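Local coordinates for uncharacterized protein YjhP (Escherichia coli, PDB 1NKV) that is uncharacterised but probably acts as a methyltransferase of the Rossmann-like, S-adenosylmethionine-dependent kind, at residues V31-P36 against V181-L186; E102-A107 against Q128-G133; T8-E13 against A197-T202. All coordinates share one frame; numbering follows the deposited sequence.

Contact 1. Residues V31-P36 against V181-L186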
ATOM      1  N   VAL C  31     -12.348 -11.412  -0.683  1.00 21.83           N
ATOM      2  CA  VAL C  31     -13.309 -10.854   0.258  1.00 22.38           C
ATOM      3  C   VAL C  31     -14.726 -11.257  -0.122  1.00 24.13           C
ATOM      4  O   VAL C  31     -15.620 -11.296   0.716  1.00 23.40           O
ATOM      5  CB  VAL C  31     -13.192  -9.302   0.352  1.00 19.34           C
ATOM      6  CG1 VAL C  31     -11.822  -8.925   0.865  1.00 17.12           C
ATOM      7  CG2 VAL C  31     -13.454  -8.661  -0.995  1.00 17.05           C
ATOM      8  N   LEU C  32     -14.924 -11.573  -1.392  1.00 26.23           N
ATOM      9  CA  LEU C  32     -16.234 -11.975  -1.864  1.00 28.51           C
ATOM     10  C   LEU C  32     -16.632 -13.322  -1.274  1.00 31.66           C
ATOM     11  O   LEU C  32     -17.793 -13.723  -1.352  1.00 32.55           O
ATOM     12  CB  LEU C  32     -16.235 -12.035  -3.393  1.00 26.81           C
ATOM     13  CG  LEU C  32     -17.020 -10.927  -4.094  1.00 26.87           C
ATOM     14  CD1 LEU C  32     -16.744  -9.576  -3.476  1.00 24.80           C
ATOM     15  CD2 LEU C  32     -16.671 -10.943  -5.561  1.00 27.31           C
ATOM     16  N   ARG C  33     -15.662 -14.008  -0.673  1.00 34.22           N
ATOM     17  CA  ARG C  33     -15.882 -15.321  -0.068  1.00 35.54           C
ATOM     18  C   ARG C  33     -16.798 -16.200  -0.921  1.00 36.21           C
ATOM     19  O   ARG C  33     -17.796 -16.729  -0.441  1.00 37.20           O
ATOM     20  CB  ARG C  33     -16.456 -15.161   1.347  1.00 37.11           C
ATOM     21  CG  ARG C  33     -15.413 -14.797   2.412  1.00 40.31           C
ATOM     22  CD  ARG C  33     -15.536 -13.354   2.924  1.00 43.14           C
ATOM     23  NE  ARG C  33     -16.599 -13.194   3.912  1.00 44.99           N
ATOM     24  CZ  ARG C  33     -16.933 -12.043   4.493  1.00 47.14           C
ATOM     25  NH1 ARG C  33     -16.281 -10.925   4.188  1.00 46.89           N
ATOM     26  NH2 ARG C  33     -17.926 -12.014   5.384  1.00 47.46           N
HETATM   27  N   MSE C  34     -16.460 -16.358  -2.195  1.00 37.28           N
HETATM   28  CA  MSE C  34     -17.278 -17.174  -3.085  1.00 37.31           C
HETATM   29  C   MSE C  34     -16.930 -18.661  -2.960  1.00 36.15           C
HETATM   30  O   MSE C  34     -15.761 -19.038  -2.965  1.00 35.02           O
HETATM   31  CB  MSE C  34     -17.087 -16.707  -4.529  1.00 38.29           C
HETATM   32  CG  MSE C  34     -17.214 -15.199  -4.708  1.00 39.75           C
HETATM   33 SE   MSE C  34     -16.812 -14.608  -6.513  1.00 45.46          SE
HETATM   34  CE  MSE C  34     -14.907 -15.003  -6.573  1.00 41.03           C
ATOM     35  N   LYS C  35     -17.954 -19.497  -2.829  1.00 36.44           N
ATOM     36  CA  LYS C  35     -17.756 -20.936  -2.717  1.00 36.14           C
ATOM     37  C   LYS C  35     -17.572 -21.498  -4.109  1.00 35.75           C
ATOM     38  O   LYS C  35     -18.191 -21.033  -5.063  1.00 35.41           O
ATOM     39  CB  LYS C  35     -18.955 -21.607  -2.044  1.00 36.25           C
ATOM     40  CG  LYS C  35     -20.303 -21.259  -2.658  1.00 39.06           C
ATOM     41  CD  LYS C  35     -21.450 -21.850  -1.856  1.00 41.13           C
ATOM     42  CE  LYS C  35     -22.803 -21.502  -2.478  1.00 43.14           C
ATOM     43  NZ  LYS C  35     -23.972 -22.208  -1.852  1.00 42.44           N
ATOM     44  N   PRO C  36     -16.717 -22.516  -4.249  1.00 35.72           N
ATOM     45  CA  PRO C  36     -16.487 -23.103  -5.565  1.00 35.74           C
ATOM     46  C   PRO C  36     -17.800 -23.426  -6.257  1.00 36.79           C
ATOM     47  O   PRO C  36     -18.713 -23.980  -5.647  1.00 37.31           O
ATOM     48  CB  PRO C  36     -15.653 -24.339  -5.246  1.00 34.28           C
ATOM     49  CG  PRO C  36     -16.064 -24.687  -3.863  1.00 34.38           C
ATOM     50  CD  PRO C  36     -16.127 -23.353  -3.195  1.00 34.97           C
ATOM     51  N   VAL C 181     -24.741  -2.057  -0.184  1.00 30.29           N
ATOM     52  CA  VAL C 181     -23.297  -2.311  -0.329  1.00 27.45           C
ATOM     53  C   VAL C 181     -22.699  -3.178   0.795  1.00 27.01           C
ATOM     54  O   VAL C 181     -22.732  -2.812   1.962  1.00 27.71           O
ATOM     55  CB  VAL C 181     -22.501  -0.963  -0.487  1.00 25.71           C
ATOM     56  CG1 VAL C 181     -23.026   0.081   0.455  1.00 24.89           C
ATOM     57  CG2 VAL C 181     -21.022  -1.191  -0.270  1.00 26.28           C
ATOM     58  N   VAL C 182     -22.152  -4.333   0.421  1.00 25.37           N
ATOM     59  CA  VAL C 182     -21.596  -5.274   1.387  1.00 24.95           C
ATOM     60  C   VAL C 182     -20.103  -5.560   1.229  1.00 24.42           C
ATOM     61  O   VAL C 182     -19.553  -6.474   1.858  1.00 23.28           O
ATOM     62  CB  VAL C 182     -22.364  -6.608   1.331  1.00 24.91           C
ATOM     63  CG1 VAL C 182     -23.832  -6.326   1.515  1.00 25.71           C
ATOM     64  CG2 VAL C 182     -22.117  -7.322  -0.004  1.00 22.55           C
ATOM     65  N   GLU C 183     -19.448  -4.785   0.381  1.00 23.51           N
ATOM     66  CA  GLU C 183     -18.035  -4.964   0.184  1.00 23.15           C
ATOM     67  C   GLU C 183     -17.466  -3.786  -0.565  1.00 23.40           C
ATOM     68  O   GLU C 183     -18.182  -3.095  -1.288  1.00 24.43           O
ATOM     69  CB  GLU C 183     -17.766  -6.228  -0.593  1.00 23.60           C
ATOM     70  CG  GLU C 183     -16.345  -6.657  -0.458  1.00 22.15           C
ATOM     71  CD  GLU C 183     -16.048  -7.082   0.953  1.00 22.58           C
ATOM     72  OE1 GLU C 183     -16.764  -7.987   1.424  1.00 20.25           O
ATOM     73  OE2 GLU C 183     -15.113  -6.525   1.588  1.00 20.57           O
HETATM   74  N   MSE C 184     -16.165  -3.572  -0.429  1.00 22.81           N
HETATM   75  CA  MSE C 184     -15.569  -2.432  -1.090  1.00 23.82           C
HETATM   76  C   MSE C 184     -14.053  -2.517  -1.172  1.00 22.42           C
HETATM   77  O   MSE C 184     -13.363  -2.626  -0.162  1.00 22.50           O
HETATM   78  CB  MSE C 184     -15.990  -1.175  -0.337  1.00 26.32           C
HETATM   79  CG  MSE C 184     -15.538   0.137  -0.913  1.00 30.96           C
HETATM   80 SE   MSE C 184     -16.018   1.553   0.332  1.00 44.46          SE
HETATM   81  CE  MSE C 184     -14.573   1.302   1.598  1.00 38.59           C
ATOM     82  N   VAL C 185     -13.542  -2.471  -2.391  1.00 18.71           N
ATOM     83  CA  VAL C 185     -12.120  -2.513  -2.596  1.00 16.96           C
ATOM     84  C   VAL C 185     -11.753  -1.258  -3.372  1.00 18.20           C
ATOM     85  O   VAL C 185     -12.068  -1.124  -4.553  1.00 17.85           O
ATOM     86  CB  VAL C 185     -11.724  -3.774  -3.371  1.00 17.55           C
ATOM     87  CG1 VAL C 185     -10.234  -3.769  -3.656  1.00 14.53           C
ATOM     88  CG2 VAL C 185     -12.112  -5.020  -2.563  1.00 14.10           C
ATOM     89  N   LEU C 186     -11.094  -0.324  -2.693  1.00 18.71           N
ATOM     90  CA  LEU C 186     -10.693   0.945  -3.303  1.00 18.05           C
ATOM     91  C   LEU C 186      -9.238   0.945  -3.745  1.00 17.76           C
ATOM     92  O   LEU C 186      -8.399   0.336  -3.099  1.00 17.57           O
ATOM     93  CB  LEU C 186     -10.896   2.046  -2.285  1.00 19.83           C
ATOM     94  CG  LEU C 186     -12.300   2.036  -1.718  1.00 17.22           C
ATOM     95  CD1 LEU C 186     -12.357   2.864  -0.453  1.00 18.76           C
ATOM     96  CD2 LEU C 186     -13.246   2.549  -2.776  1.00 18.08           C
TER

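Contact 2. Residues E102-A107 against Q128-G133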
ATOM      1  N   GLU C 102     -28.988 -19.542 -17.163  1.00 66.46           N
ATOM      2  CA  GLU C 102     -29.448 -19.495 -15.786  1.00 63.92           C
ATOM      3  C   GLU C 102     -28.820 -18.315 -15.077  1.00 61.56           C
ATOM      4  O   GLU C 102     -27.743 -17.860 -15.454  1.00 61.69           O
ATOM      5  CB  GLU C 102     -29.091 -20.788 -15.050  1.00 65.22           C
ATOM      6  CG  GLU C 102     -30.075 -21.913 -15.311  1.00 67.21           C
ATOM      7  CD  GLU C 102     -31.513 -21.481 -15.071  1.00 67.59           C
ATOM      8  OE1 GLU C 102     -31.797 -20.931 -13.982  1.00 66.97           O
ATOM      9  OE2 GLU C 102     -32.357 -21.695 -15.971  1.00 68.55           O
ATOM     10  N   LYS C 103     -29.503 -17.816 -14.052  1.00 58.58           N
ATOM     11  CA  LYS C 103     -29.013 -16.676 -13.286  1.00 55.12           C
ATOM     12  C   LYS C 103     -27.630 -16.993 -12.722  1.00 52.40           C
ATOM     13  O   LYS C 103     -27.210 -18.148 -12.685  1.00 52.46           O
ATOM     14  CB  LYS C 103     -29.960 -16.368 -12.123  1.00 55.90           C
ATOM     15  CG  LYS C 103     -31.436 -16.258 -12.475  1.00 55.30           C
ATOM     16  CD  LYS C 103     -31.723 -15.093 -13.397  1.00 56.06           C
ATOM     17  CE  LYS C 103     -33.184 -14.670 -13.310  1.00 56.74           C
ATOM     18  NZ  LYS C 103     -33.535 -14.223 -11.925  1.00 57.85           N
ATOM     19  N   CYS C 104     -26.920 -15.964 -12.289  1.00 48.20           N
ATOM     20  CA  CYS C 104     -25.615 -16.177 -11.709  1.00 44.05           C
ATOM     21  C   CYS C 104     -25.620 -15.543 -10.334  1.00 41.20           C
ATOM     22  O   CYS C 104     -26.582 -14.875  -9.956  1.00 39.79           O
ATOM     23  CB  CYS C 104     -24.523 -15.562 -12.579  1.00 44.47           C
ATOM     24  SG  CYS C 104     -24.774 -13.854 -12.911  1.00 42.20           S
ATOM     25  N   ASP C 105     -24.535 -15.764  -9.599  1.00 38.81           N
ATOM     26  CA  ASP C 105     -24.366 -15.257  -8.244  1.00 36.83           C
ATOM     27  C   ASP C 105     -23.559 -13.976  -8.162  1.00 33.68           C
ATOM     28  O   ASP C 105     -23.631 -13.248  -7.173  1.00 32.32           O
ATOM     29  CB  ASP C 105     -23.684 -16.322  -7.409  1.00 39.60           C
ATOM     30  CG  ASP C 105     -24.200 -17.705  -7.728  1.00 43.16           C
ATOM     31  OD1 ASP C 105     -25.422 -17.918  -7.568  1.00 45.01           O
ATOM     32  OD2 ASP C 105     -23.392 -18.573  -8.150  1.00 43.94           O
ATOM     33  N   VAL C 106     -22.765 -13.710  -9.187  1.00 31.33           N
ATOM     34  CA  VAL C 106     -21.958 -12.505  -9.192  1.00 29.38           C
ATOM     35  C   VAL C 106     -21.930 -11.889 -10.586  1.00 27.83           C
ATOM     36  O   VAL C 106     -21.433 -12.494 -11.533  1.00 28.97           O
ATOM     37  CB  VAL C 106     -20.498 -12.803  -8.741  1.00 26.93           C
ATOM     38  CG1 VAL C 106     -19.700 -11.522  -8.705  1.00 26.41           C
ATOM     39  CG2 VAL C 106     -20.487 -13.458  -7.389  1.00 26.08           C
ATOM     40  N   ALA C 107     -22.480 -10.693 -10.723  1.00 25.05           N
ATOM     41  CA  ALA C 107     -22.475 -10.024 -12.019  1.00 22.21           C
ATOM     42  C   ALA C 107     -21.512  -8.848 -11.943  1.00 19.31           C
ATOM     43  O   ALA C 107     -21.752  -7.880 -11.233  1.00 18.86           O
ATOM     44  CB  ALA C 107     -23.880  -9.539 -12.366  1.00 21.06           C
ATOM     45  N   GLN C 128     -31.080  -8.439 -14.418  1.00 51.89           N
ATOM     46  CA  GLN C 128     -32.001  -9.392 -15.020  1.00 52.45           C
ATOM     47  C   GLN C 128     -31.424 -10.799 -15.020  1.00 50.95           C
ATOM     48  O   GLN C 128     -32.151 -11.788 -15.101  1.00 50.54           O
ATOM     49  CB  GLN C 128     -32.313  -8.969 -16.459  1.00 55.72           C
ATOM     50  CG  GLN C 128     -33.616  -9.536 -17.011  1.00 59.88           C
ATOM     51  CD  GLN C 128     -34.852  -8.927 -16.348  1.00 62.30           C
ATOM     52  OE1 GLN C 128     -34.862  -8.683 -15.136  1.00 62.40           O
ATOM     53  NE2 GLN C 128     -35.904  -8.692 -17.141  1.00 62.57           N
ATOM     54  N   SER C 129     -30.111 -10.892 -14.915  1.00 48.72           N
ATOM     55  CA  SER C 129     -29.477 -12.191 -14.940  1.00 47.27           C
ATOM     56  C   SER C 129     -28.795 -12.525 -13.630  1.00 46.05           C
ATOM     57  O   SER C 129     -27.912 -13.376 -13.584  1.00 46.32           O
ATOM     58  CB  SER C 129     -28.462 -12.212 -16.069  1.00 48.05           C
ATOM     59  OG  SER C 129     -27.626 -11.076 -15.963  1.00 47.83           O
ATOM     60  N   LEU C 130     -29.212 -11.865 -12.560  1.00 44.51           N
ATOM     61  CA  LEU C 130     -28.604 -12.091 -11.264  1.00 42.99           C
ATOM     62  C   LEU C 130     -29.596 -12.697 -10.292  1.00 43.63           C
ATOM     63  O   LEU C 130     -30.722 -12.217 -10.177  1.00 43.59           O
ATOM     64  CB  LEU C 130     -28.089 -10.767 -10.713  1.00 41.24           C
ATOM     65  CG  LEU C 130     -27.163 -10.849  -9.513  1.00 39.50           C
ATOM     66  CD1 LEU C 130     -25.857 -11.464  -9.946  1.00 41.33           C
ATOM     67  CD2 LEU C 130     -26.931  -9.469  -8.946  1.00 40.21           C
ATOM     68  N   LYS C 131     -29.183 -13.750  -9.592  1.00 45.08           N
ATOM     69  CA  LYS C 131     -30.054 -14.409  -8.616  1.00 46.00           C
ATOM     70  C   LYS C 131     -30.508 -13.449  -7.521  1.00 45.60           C
ATOM     71  O   LYS C 131     -29.829 -12.473  -7.215  1.00 43.59           O
ATOM     72  CB  LYS C 131     -29.342 -15.596  -7.966  1.00 45.92           C
ATOM     73  CG  LYS C 131     -28.966 -16.705  -8.930  1.00 47.20           C
ATOM     74  CD  LYS C 131     -28.477 -17.933  -8.182  1.00 47.24           C
ATOM     75  CE  LYS C 131     -28.024 -19.034  -9.136  1.00 49.74           C
ATOM     76  NZ  LYS C 131     -26.781 -18.684  -9.905  1.00 50.72           N
ATOM     77  N   PRO C 132     -31.672 -13.723  -6.913  1.00 46.70           N
ATOM     78  CA  PRO C 132     -32.192 -12.858  -5.846  1.00 47.34           C
ATOM     79  C   PRO C 132     -31.189 -12.795  -4.692  1.00 46.51           C
ATOM     80  O   PRO C 132     -30.758 -13.830  -4.161  1.00 47.02           O
ATOM     81  CB  PRO C 132     -33.507 -13.541  -5.464  1.00 48.35           C
ATOM     82  CG  PRO C 132     -33.942 -14.164  -6.774  1.00 47.52           C
ATOM     83  CD  PRO C 132     -32.641 -14.781  -7.244  1.00 47.19           C
ATOM     84  N   GLY C 133     -30.812 -11.579  -4.318  1.00 44.47           N
ATOM     85  CA  GLY C 133     -29.841 -11.410  -3.256  1.00 43.95           C
ATOM     86  C   GLY C 133     -28.448 -11.746  -3.766  1.00 42.75           C
ATOM     87  O   GLY C 133     -27.609 -12.281  -3.037  1.00 42.79           O
TER

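Contact 3. Residues T8-E13 against A197-T202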
ATOM      1  N   THR C   8      -5.608   5.342 -26.751  1.00 39.09           N
ATOM      2  CA  THR C   8      -5.180   4.072 -27.320  1.00 37.94           C
ATOM      3  C   THR C   8      -3.676   3.985 -27.491  1.00 38.68           C
ATOM      4  O   THR C   8      -3.067   2.951 -27.224  1.00 38.26           O
ATOM      5  CB  THR C   8      -5.846   3.881 -28.666  1.00 36.66           C
ATOM      6  OG1 THR C   8      -7.256   4.038 -28.500  1.00 35.69           O
ATOM      7  CG2 THR C   8      -5.553   2.514 -29.231  1.00 38.68           C
ATOM      8  N   ILE C   9      -3.080   5.079 -27.951  1.00 40.02           N
ATOM      9  CA  ILE C   9      -1.643   5.125 -28.147  1.00 41.30           C
ATOM     10  C   ILE C   9      -0.894   5.078 -26.832  1.00 41.27           C
ATOM     11  O   ILE C   9       0.170   4.467 -26.748  1.00 41.53           O
ATOM     12  CB  ILE C   9      -1.206   6.396 -28.899  1.00 42.24           C
ATOM     13  CG1 ILE C   9      -1.354   6.193 -30.408  1.00 45.03           C
ATOM     14  CG2 ILE C   9       0.245   6.716 -28.584  1.00 40.64           C
ATOM     15  CD1 ILE C   9      -2.722   5.684 -30.848  1.00 48.23           C
ATOM     16  N   SER C  10      -1.437   5.717 -25.804  1.00 40.13           N
ATOM     17  CA  SER C  10      -0.752   5.736 -24.525  1.00 40.97           C
ATOM     18  C   SER C  10      -1.234   4.682 -23.547  1.00 42.53           C
ATOM     19  O   SER C  10      -1.128   4.875 -22.339  1.00 43.86           O
ATOM     20  CB  SER C  10      -0.877   7.113 -23.877  1.00 39.66           C
ATOM     21  OG  SER C  10      -2.149   7.273 -23.288  1.00 37.73           O
ATOM     22  N   GLU C  11      -1.749   3.562 -24.046  1.00 43.43           N
ATOM     23  CA  GLU C  11      -2.222   2.518 -23.144  1.00 43.72           C
ATOM     24  C   GLU C  11      -2.105   1.146 -23.768  1.00 44.73           C
ATOM     25  O   GLU C  11      -2.577   0.154 -23.217  1.00 45.11           O
ATOM     26  CB  GLU C  11      -3.673   2.792 -22.750  1.00 45.32           C
ATOM     27  CG  GLU C  11      -4.080   2.175 -21.420  1.00 47.78           C
ATOM     28  CD  GLU C  11      -5.258   2.886 -20.770  1.00 48.83           C
ATOM     29  OE1 GLU C  11      -5.207   4.132 -20.632  1.00 50.03           O
ATOM     30  OE2 GLU C  11      -6.228   2.206 -20.379  1.00 48.81           O
ATOM     31  N   SER C  12      -1.453   1.098 -24.923  1.00 45.79           N
ATOM     32  CA  SER C  12      -1.271  -0.149 -25.654  1.00 45.53           C
ATOM     33  C   SER C  12      -0.404  -1.179 -24.929  1.00 45.22           C
ATOM     34  O   SER C  12      -0.355  -2.346 -25.319  1.00 44.50           O
ATOM     35  CB  SER C  12      -0.675   0.159 -27.018  1.00 45.52           C
ATOM     36  OG  SER C  12       0.318   1.160 -26.890  1.00 45.93           O
ATOM     37  N   GLU C  13       0.281  -0.753 -23.879  1.00 44.62           N
ATOM     38  CA  GLU C  13       1.123  -1.680 -23.144  1.00 44.02           C
ATOM     39  C   GLU C  13       0.472  -2.044 -21.817  1.00 42.96           C
ATOM     40  O   GLU C  13       0.851  -3.032 -21.189  1.00 42.51           O
ATOM     41  CB  GLU C  13       2.499  -1.067 -22.894  1.00 45.11           C
ATOM     42  CG  GLU C  13       3.151  -0.457 -24.121  1.00 47.20           C
ATOM     43  CD  GLU C  13       3.400  -1.468 -25.223  1.00 49.53           C
ATOM     44  OE1 GLU C  13       4.016  -2.521 -24.936  1.00 51.22           O
ATOM     45  OE2 GLU C  13       2.991  -1.207 -26.379  1.00 49.76           O
ATOM     46  N   ALA C 197       1.472   6.632 -14.663  1.00 13.76           N
ATOM     47  CA  ALA C 197       2.849   6.741 -15.080  1.00 13.50           C
ATOM     48  C   ALA C 197       3.193   5.832 -16.254  1.00 13.01           C
ATOM     49  O   ALA C 197       3.931   6.228 -17.153  1.00 11.89           O
ATOM     50  CB  ALA C 197       3.763   6.474 -13.908  1.00 11.89           C
ATOM     51  N   ALA C 198       2.659   4.618 -16.255  1.00 13.39           N
ATOM     52  CA  ALA C 198       2.948   3.679 -17.335  1.00 14.05           C
ATOM     53  C   ALA C 198       2.723   4.306 -18.710  1.00 16.27           C
ATOM     54  O   ALA C 198       3.304   3.870 -19.700  1.00 16.19           O
ATOM     55  CB  ALA C 198       2.094   2.436 -17.181  1.00 12.17           C
ATOM     56  N   LYS C 199       1.877   5.333 -18.760  1.00 17.43           N
ATOM     57  CA  LYS C 199       1.582   6.028 -20.007  1.00 18.83           C
ATOM     58  C   LYS C 199       2.765   6.844 -20.492  1.00 20.23           C
ATOM     59  O   LYS C 199       3.137   6.791 -21.658  1.00 21.15           O
ATOM     60  CB  LYS C 199       0.403   6.990 -19.837  1.00 17.53           C
ATOM     61  CG  LYS C 199      -0.849   6.339 -19.342  1.00 19.08           C
ATOM     62  CD  LYS C 199      -1.978   7.315 -19.189  1.00 16.99           C
ATOM     63  CE  LYS C 199      -3.176   6.563 -18.670  1.00 20.81           C
ATOM     64  NZ  LYS C 199      -4.225   7.471 -18.123  1.00 26.11           N
ATOM     65  N   TRP C 200       3.356   7.608 -19.588  1.00 20.72           N
ATOM     66  CA  TRP C 200       4.455   8.474 -19.964  1.00 21.43           C
ATOM     67  C   TRP C 200       5.568   7.788 -20.732  1.00 23.96           C
ATOM     68  O   TRP C 200       6.101   8.343 -21.697  1.00 24.44           O
ATOM     69  CB  TRP C 200       5.010   9.143 -18.731  1.00 21.16           C
ATOM     70  CG  TRP C 200       3.943   9.641 -17.833  1.00 21.05           C
ATOM     71  CD1 TRP C 200       2.686  10.043 -18.185  1.00 17.85           C
ATOM     72  CD2 TRP C 200       4.056   9.847 -16.432  1.00 20.13           C
ATOM     73  NE1 TRP C 200       2.012  10.493 -17.086  1.00 19.54           N
ATOM     74  CE2 TRP C 200       2.833  10.390 -15.991  1.00 20.61           C
ATOM     75  CE3 TRP C 200       5.081   9.638 -15.504  1.00 20.24           C
ATOM     76  CZ2 TRP C 200       2.603  10.720 -14.653  1.00 20.15           C
ATOM     77  CZ3 TRP C 200       4.853   9.965 -14.181  1.00 22.78           C
ATOM     78  CH2 TRP C 200       3.623  10.505 -13.767  1.00 21.88           C
ATOM     79  N   LEU C 201       5.916   6.578 -20.312  1.00 24.12           N
ATOM     80  CA  LEU C 201       6.963   5.842 -20.985  1.00 24.06           C
ATOM     81  C   LEU C 201       6.442   5.320 -22.331  1.00 26.57           C
ATOM     82  O   LEU C 201       7.135   5.361 -23.353  1.00 26.07           O
ATOM     83  CB  LEU C 201       7.427   4.689 -20.106  1.00 21.21           C
ATOM     84  CG  LEU C 201       8.561   3.829 -20.651  1.00 21.20           C
ATOM     85  CD1 LEU C 201       9.799   4.681 -20.885  1.00 19.52           C
ATOM     86  CD2 LEU C 201       8.852   2.739 -19.642  1.00 21.30           C
ATOM     87  N   THR C 202       5.205   4.846 -22.338  1.00 27.91           N
ATOM     88  CA  THR C 202       4.616   4.324 -23.563  1.00 28.09           C
ATOM     89  C   THR C 202       4.581   5.386 -24.672  1.00 28.91           C
ATOM     90  O   THR C 202       4.888   5.097 -25.831  1.00 26.09           O
ATOM     91  CB  THR C 202       3.222   3.797 -23.267  1.00 27.35           C
ATOM     92  OG1 THR C 202       3.323   2.790 -22.255  1.00 26.51           O
ATOM     93  CG2 THR C 202       2.595   3.204 -24.500  1.00 27.64           C
TER

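Contact 1. Residues V31-P36 against V181-L186
Leu32 and Glu183 make the closest backbone approach, 7.5 Å between their CA atoms, where the C-terminal end of helix 22-31 meets strand 183-186, outermost in the sheet of this chain, with no hydrogen bond between them. Glu183 carries most of the contact. Its CG stands anti to the backbone N (chi1 -163°) and the chain then bends at chi2, which brings the carboxylate obliquely over Val31. There the CG2 methyl of Val31 packs 3.6 Å from Glu183 CG, while Val31 CB lies 3.6 Å from Glu183 OE2. Val31 CG2 also touches Val185 CG2 at 4.2 Å, and the CD1 methyl of Leu32 reaches Glu183 CG at the same distance. Arg33, which leaves the helix with positive phi, bends its side chain back toward the strand. Its NH1 comes to 4.1 Å from Glu183 OE1, with the guanidinium and carboxylate planes 73° apart, and no N-H points at the oxygen. Arg194 of the second subunit hydrogen-bonds Met184 O and forms a long, weak ion pair with Glu183 OE2. The buried Glu183 thus lies against aliphatic groups with two arginines close by, whose positive charge would probably favour its ionised form without a close salt bridge across this contact.

Contact 2. Residues E102-A107 against Q128-G133
Lys131 lies across the backbone of Lys103 and Cys104, its chain extended until a bend at chi4 (68°) turns the ammonium onto two oxygens. Lys131 NZ forms a salt bridge of 2.8 Å with Asp105 OD1, which it meets from above the carboxylate plane, and a hydrogen bond of 2.9 Å with Lys103 O, again from above the carbonyl plane. On the way its CG packs 3.4 Å from Lys103 CB. The Lys103 side chain runs the other way, its CE passing 3.5 Å from Gln128 O. Cys104 and Leu130 form a parallel beta bridge: Cys104 N donates to Ser129 O at 3.1 Å, and Lys131 N to Cys104 O in a nearly straight bond of 2.9 Å. This short pairing lies at the start of strand 104-109, a central parallel strand of the Rossmann-like sheet, and just ahead of its neighbour, strand 134-143. On the face shared by Cys104 and Leu130, the leucine brings its CD1 methyl against both Cys104 SG and Ala107 CB, 3.7 Å from the latter. Leu41 of strand 40-43 touches Cys104 and Ser129. Ser129 OG bonds back to Leu125 O in the preceding helix, while Asp105 OD2 accepts a hydrogen bond from Arg39 N, so each carboxylate oxygen of Asp105 has its own donor.

Contact 3. Residues T8-E13 against A197-T202
Thr202 turns its CG2 anti to the backbone N and its OG1 anti to the carbonyl carbon (chi1 -58°), a torsion that presents the methyl to the turn after helix 5-9 and sends the hydroxyl back one helical turn to Ala198 O, to which OG1 bonds at 2.8 Å. The CG2 methyl sits 3.5 Å from Ile9 O and 3.7 Å from Glu13 CG, with Ser12 OG also beside it. The second side chain of helix 189-209 to take part is Lys199, fully extended beyond CG. Its CG lies 3.3 Å from Ser10 O, and its CE passes 3.7 Å from Glu11 OE1; the two chains run side by side in the same direction, while the ammonium forms its salt bridge with Glu196. This is packing of a short N-terminal helix and its exit turn against the long helix 189-209, which follows strand 183-186. Replacing Thr202 with an alanine would probably open a gap beside Ile9 O and Glu13 CG and leave Ala198 O without its hydroxyl donor. Ser10 OG bonds back to Ile6 O in the helix it follows, and Met203 packs against Ser10. Arg33 of the third subunit hydrogen-bonds Thr202 OG1 and packs on Glu13.

From the N terminus, the turn after helix 5-9 is the first part to find its partner, far along the chain on helix 189-209, so contact 3 closes the widest loop. Contact 1 is nested inside it, joining the end of helix 22-31 to strand 183-186, and contact 2 is nested in turn inside contact 1, joining the start of strand 104-109 to 128-133; none of the loops cross. Contacts 1 and 2 touch, Met34 SE lying 3.9 Å from Val106 CG2, and both reach the same sheet. Contact 3 lies on the opposite side of the chain's centre, its centre about 31 Å from that of contact 1, although strand 183-186 leads straight on to helix 189-209.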